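Local coordinates for uncharacterized protein (Gallus gallus, PDB 3WXB) that probably reduces carbonyl compounds with NADPH as cofactor, as an NAD(P)H-dependent carbonyl reductase of the short-chain dehydrogenase/reductase family, at residues S179-I184 and S197-K202. Sequence-based numbering, arbitrary orientation.
With NDP (NADPH dihydro-nicotinamide-adenine-dinucleotide phosphate), chain C; EDO (1,2-ethanediol), chain D.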
ATOM      1  N   SER A 179      -4.222   7.948  -6.209  1.00 23.79           N
ATOM      2  CA  SER A 179      -4.829   9.093  -5.537  1.00 21.64           C
ATOM      3  C   SER A 179      -3.805   9.711  -4.607  1.00 21.40           C
ATOM      4  O   SER A 179      -3.028   8.992  -3.974  1.00 21.22           O
ATOM      5  CB  SER A 179      -6.020   8.659  -4.651  1.00 20.98           C
ATOM      6  OG  SER A 179      -6.584   9.827  -4.098  1.00 25.64           O
ATOM      7  N   THR A 180      -3.823  11.023  -4.472  1.00 21.06           N
ATOM      8  CA  THR A 180      -3.011  11.703  -3.454  1.00 22.27           C
ATOM      9  C   THR A 180      -3.608  11.461  -2.064  1.00 23.12           C
ATOM     10  O   THR A 180      -2.948  11.738  -1.055  1.00 22.40           O
ATOM     11  CB  THR A 180      -2.886  13.254  -3.687  1.00 24.60           C
ATOM     12  OG1 THR A 180      -4.178  13.810  -3.933  1.00 20.83           O
ATOM     13  CG2 THR A 180      -1.992  13.572  -4.876  1.00 24.47           C
ATOM     14  N   ALA A 181      -4.819  10.894  -1.989  1.00 25.72           N
ATOM     15  CA  ALA A 181      -5.288  10.350  -0.684  1.00 19.94           C
ATOM     16  C   ALA A 181      -4.345   9.230  -0.255  1.00 22.95           C
ATOM     17  O   ALA A 181      -4.199   9.020   0.935  1.00 24.66           O
ATOM     18  CB  ALA A 181      -6.724   9.818  -0.772  1.00 20.71           C
ATOM     19  N   GLY A 182      -3.681   8.561  -1.219  1.00 22.46           N
ATOM     20  CA  GLY A 182      -2.689   7.515  -0.964  1.00 23.28           C
ATOM     21  C   GLY A 182      -1.282   8.053  -0.785  1.00 20.50           C
ATOM     22  O   GLY A 182      -0.314   7.290  -0.660  1.00 21.37           O
ATOM     23  N   SER A 183      -1.147   9.376  -0.827  1.00 21.24           N
ATOM     24  CA  SER A 183       0.156   9.993  -0.590  1.00 21.30           C
ATOM     25  C   SER A 183       0.437  10.032   0.925  1.00 15.82           C
ATOM     26  O   SER A 183      -0.286  10.660   1.669  1.00 20.46           O
ATOM     27  CB  SER A 183       0.182  11.457  -1.137  1.00 17.55           C
ATOM     28  OG  SER A 183       1.344  12.095  -0.635  1.00 22.45           O
ATOM     29  N   ILE A 184       1.510   9.416   1.356  1.00 17.83           N
ATOM     30  CA  ILE A 184       1.809   9.386   2.803  1.00 24.13           C
ATOM     31  C   ILE A 184       2.135  10.776   3.299  1.00 24.74           C
ATOM     32  O   ILE A 184       1.672  11.250   4.398  1.00 23.60           O
ATOM     33  CB  ILE A 184       2.897   8.366   3.127  1.00 26.02           C
ATOM     34  CG1 ILE A 184       2.503   7.013   2.522  1.00 21.18           C
ATOM     35  CG2 ILE A 184       3.140   8.299   4.713  1.00 33.13           C
ATOM     36  CD1 ILE A 184       3.590   6.027   2.632  1.00 22.88           C
ATOM     37  N   SER A 197      -8.657   2.092   4.702  1.00 26.29           N
ATOM     38  CA  SER A 197      -8.591   1.000   3.722  1.00 23.51           C
ATOM     39  C   SER A 197      -8.268   1.522   2.298  1.00 23.08           C
ATOM     40  O   SER A 197      -7.465   0.906   1.594  1.00 23.03           O
ATOM     41  CB  SER A 197      -9.888   0.159   3.672  1.00 22.63           C
ATOM     42  OG  SER A 197     -11.022   0.940   3.360  1.00 26.64           O
ATOM     43  N   TYR A 198      -8.910   2.621   1.920  1.00 23.40           N
ATOM     44  CA  TYR A 198      -8.628   3.259   0.602  1.00 22.42           C
ATOM     45  C   TYR A 198      -7.184   3.831   0.521  1.00 21.98           C
ATOM     46  O   TYR A 198      -6.468   3.513  -0.417  1.00 21.16           O
ATOM     47  CB  TYR A 198      -9.595   4.357   0.368  1.00 24.65           C
ATOM     48  CG  TYR A 198      -9.457   5.057  -0.989  1.00 25.70           C
ATOM     49  CD1 TYR A 198      -9.962   4.464  -2.147  1.00 25.79           C
ATOM     50  CD2 TYR A 198      -8.873   6.321  -1.089  1.00 24.52           C
ATOM     51  CE1 TYR A 198      -9.906   5.119  -3.433  1.00 19.73           C
ATOM     52  CE2 TYR A 198      -8.823   6.994  -2.372  1.00 27.05           C
ATOM     53  CZ  TYR A 198      -9.334   6.376  -3.497  1.00 25.75           C
ATOM     54  OH  TYR A 198      -9.300   6.972  -4.718  1.00 27.76           O
ATOM     55  N   ARG A 199      -6.760   4.591   1.542  1.00 21.71           N
ATOM     56  CA  ARG A 199      -5.446   5.259   1.579  1.00 24.27           C
ATOM     57  C   ARG A 199      -4.324   4.230   1.558  1.00 25.56           C
ATOM     58  O   ARG A 199      -3.316   4.348   0.831  1.00 23.63           O
ATOM     59  CB  ARG A 199      -5.324   6.221   2.815  1.00 20.81           C
ATOM     60  CG  ARG A 199      -6.386   7.298   2.865  1.00 19.58           C
ATOM     61  CD  ARG A 199      -6.114   8.240   4.019  1.00 20.03           C
ATOM     62  NE  ARG A 199      -7.123   9.278   3.990  1.00 23.54           N
ATOM     63  CZ  ARG A 199      -7.015  10.414   3.292  1.00 27.19           C
ATOM     64  NH1 ARG A 199      -5.880  10.700   2.582  1.00 23.16           N
ATOM     65  NH2 ARG A 199      -8.015  11.276   3.312  1.00 24.71           N
ATOM     66  N   CYS A 200      -4.464   3.200   2.387  1.00 21.25           N
ATOM     67  CA  CYS A 200      -3.424   2.140   2.427  1.00 18.08           C
ATOM     68  C   CYS A 200      -3.362   1.439   1.069  1.00 19.12           C
ATOM     69  O   CYS A 200      -2.204   1.142   0.557  1.00 24.34           O
ATOM     70  CB  CYS A 200      -3.727   1.090   3.549  1.00 20.82           C
ATOM     71  SG  CYS A 200      -3.480   1.785   5.177  1.00 23.69           S
ATOM     72  N   SER A 201      -4.514   1.149   0.452  1.00 19.59           N
ATOM     73  CA  SER A 201      -4.499   0.497  -0.870  1.00 18.85           C
ATOM     74  C   SER A 201      -3.858   1.393  -1.966  1.00 21.33           C
ATOM     75  O   SER A 201      -3.235   0.880  -2.859  1.00 18.66           O
ATOM     76  CB  SER A 201      -5.892   0.092  -1.360  1.00 22.24           C
ATOM     77  OG  SER A 201      -6.710   1.175  -1.785  1.00 23.06           O
ATOM     78  N   LYS A 202      -4.070   2.705  -1.886  1.00 21.25           N
ATOM     79  CA  LYS A 202      -3.465   3.608  -2.926  1.00 21.56           C
ATOM     80  C   LYS A 202      -1.974   3.814  -2.746  1.00 22.32           C
ATOM     81  O   LYS A 202      -1.248   3.891  -3.732  1.00 23.81           O
ATOM     82  CB  LYS A 202      -4.233   4.913  -3.017  1.00 17.59           C
ATOM     83  CG  LYS A 202      -5.708   4.717  -3.475  1.00 18.85           C
ATOM     84  CD  LYS A 202      -5.757   4.140  -4.928  1.00 18.41           C
ATOM     85  CE  LYS A 202      -7.201   4.356  -5.603  1.00 22.51           C
ATOM     86  NZ  LYS A 202      -7.271   3.769  -7.038  1.00 21.57           N
TER
HETATM   87  PA  NDP C 300     -16.687   5.371  -9.451  1.00 27.66           P
HETATM   88  O1A NDP C 300     -17.083   4.862  -8.104  1.00 30.20           O
HETATM   89  O2A NDP C 300     -17.482   6.388 -10.009  1.00 26.58           O
HETATM   90  O5B NDP C 300     -16.605   4.268 -10.458  1.00 24.98           O
HETATM   91  C5B NDP C 300     -16.028   2.998 -10.042  1.00 24.03           C
HETATM   92  C4B NDP C 300     -15.855   2.167 -11.265  1.00 24.56           C
HETATM   93  O4B NDP C 300     -14.990   0.937 -10.970  1.00 24.59           O
HETATM   94  C3B NDP C 300     -17.186   1.580 -11.792  1.00 27.33           C
HETATM   95  O3B NDP C 300     -16.955   1.325 -13.240  1.00 26.09           O
HETATM   96  C2B NDP C 300     -17.245   0.227 -11.062  1.00 26.20           C
HETATM   97  O2B NDP C 300     -18.113  -0.743 -11.688  1.00 27.95           O
HETATM   98  C1B NDP C 300     -15.769  -0.245 -11.186  1.00 27.38           C
HETATM   99  N9A NDP C 300     -15.468  -1.325 -10.102  1.00 29.91           N
HETATM  100  C8A NDP C 300     -15.464  -1.238  -8.749  1.00 23.21           C
HETATM  101  N7A NDP C 300     -15.173  -2.455  -8.249  1.00 27.18           N
HETATM  102  C5A NDP C 300     -15.135  -3.317  -9.251  1.00 27.67           C
HETATM  103  C6A NDP C 300     -14.895  -4.639  -9.297  1.00 29.24           C
HETATM  104  N6A NDP C 300     -14.706  -5.308  -8.145  1.00 28.36           N
HETATM  105  N1A NDP C 300     -14.835  -5.274 -10.480  1.00 29.26           N
HETATM  106  C2A NDP C 300     -14.974  -4.574 -11.651  1.00 21.55           C
HETATM  107  N3A NDP C 300     -15.244  -3.214 -11.586  1.00 24.11           N
HETATM  108  C4A NDP C 300     -15.273  -2.616 -10.400  1.00 28.43           C
HETATM  109  O3  NDP C 300     -15.127   5.824  -9.212  1.00 29.92           O
HETATM  110  PN  NDP C 300     -14.370   6.961 -10.075  1.00 25.39           P
HETATM  111  O1N NDP C 300     -14.473   8.213  -9.335  1.00 25.65           O
HETATM  112  O2N NDP C 300     -14.731   6.876 -11.502  1.00 27.21           O
HETATM  113  O5D NDP C 300     -12.864   6.386  -9.823  1.00 28.72           O
HETATM  114  C5D NDP C 300     -12.090   5.651 -10.792  1.00 23.30           C
HETATM  115  C4D NDP C 300     -10.645   5.568 -10.275  1.00 25.72           C
HETATM  116  O4D NDP C 300     -10.173   6.878 -10.002  1.00 26.33           O
HETATM  117  C3D NDP C 300     -10.651   4.832  -8.904  1.00 23.40           C
HETATM  118  O3D NDP C 300      -9.502   3.993  -8.929  1.00 28.71           O
HETATM  119  C2D NDP C 300     -10.511   5.892  -7.889  1.00 25.50           C
HETATM  120  O2D NDP C 300      -9.871   5.418  -6.706  1.00 23.47           O
HETATM  121  C1D NDP C 300      -9.667   6.911  -8.617  1.00 23.73           C
HETATM  122  N1N NDP C 300      -9.811   8.262  -8.017  1.00 27.77           N
HETATM  123  C2N NDP C 300     -11.025   8.967  -8.009  1.00 20.51           C
HETATM  124  C3N NDP C 300     -11.099  10.239  -7.433  1.00 23.12           C
HETATM  125  C7N NDP C 300     -12.276  11.009  -7.451  1.00 28.98           C
HETATM  126  O7N NDP C 300     -12.284  12.110  -6.896  1.00 28.86           O
HETATM  127  N7N NDP C 300     -13.325  10.545  -8.200  1.00 27.18           N
HETATM  128  C4N NDP C 300      -9.965  10.796  -6.807  1.00 23.97           C
HETATM  129  C5N NDP C 300      -8.738  10.119  -6.781  1.00 23.35           C
HETATM  130  C6N NDP C 300      -8.646   8.840  -7.355  1.00 22.77           C
HETATM  131  P2B NDP C 300     -19.686  -0.885 -11.200  1.00 31.05           P
HETATM  132  O1X NDP C 300     -19.854  -2.282 -11.628  1.00 29.65           O
HETATM  133  O2X NDP C 300     -20.330   0.205 -11.946  1.00 33.32           O
HETATM  134  O3X NDP C 300     -19.634  -0.713  -9.723  1.00 29.09           O
HETATM  135  C1  EDO D 301     -11.317  10.238  -3.429  1.00 42.05           C
HETATM  136  O1  EDO D 301     -11.935  10.465  -2.125  1.00 48.77           O
HETATM  137  C2  EDO D 301      -9.937  10.912  -3.427  1.00 32.56           C
HETATM  138  O2  EDO D 301      -9.099   9.785  -3.809  1.00 27.99           O
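G182 and R199 bring the backbones together, their CA atoms 4.4 Å apart, where a 3-10 turn at 180-182 rests on the helix carrying 197-202. Glycine suits this spot because a CB on G182 would collide with K202 CB; without one, G182 CA lies 3.7 Å from that carbon. The turn is shaped by S179, whose OG accepts from A181 N in an ST turn.

S179, Y198 and K202 form the Ser-Tyr-Lys set that is catalytic in this family, consistent with the same role here. With CG anti to the backbone N (chi1 -177°), the Y198 ring extends to the cofactor, and its OH is hydrogen-bonded to NDP O2D at 2.6 Å. A bound ethanediol, probably from the crystallisation liquor, bridges the hydroxyls of S179 and Y198 through O2, near the nicotinamide and plausibly where a substrate carbonyl would sit. A181 is small enough to put its CB at the ring's edge, 3.9 Å from Y198 CE2, while K202 CG lies over one face. Bent at chi2 (-64°), the lysine chain then carries NZ to NDP O3D (2.9 Å) and to I177 O. A phenylalanine in place of Y198 would probably keep the ring packing but leave NDP O2D without its hydroxyl partner.

The extended R199 side chain passes beside A181 O and gives it a weak bond from NH1; stronger partners, including Q194 O, hold its guanidinium. The contact thus joins the loop following strand 173-177 to helix 196-216, with H227 of strand 222-227 against S179 and helix 130-160 packed on Y198 and S201.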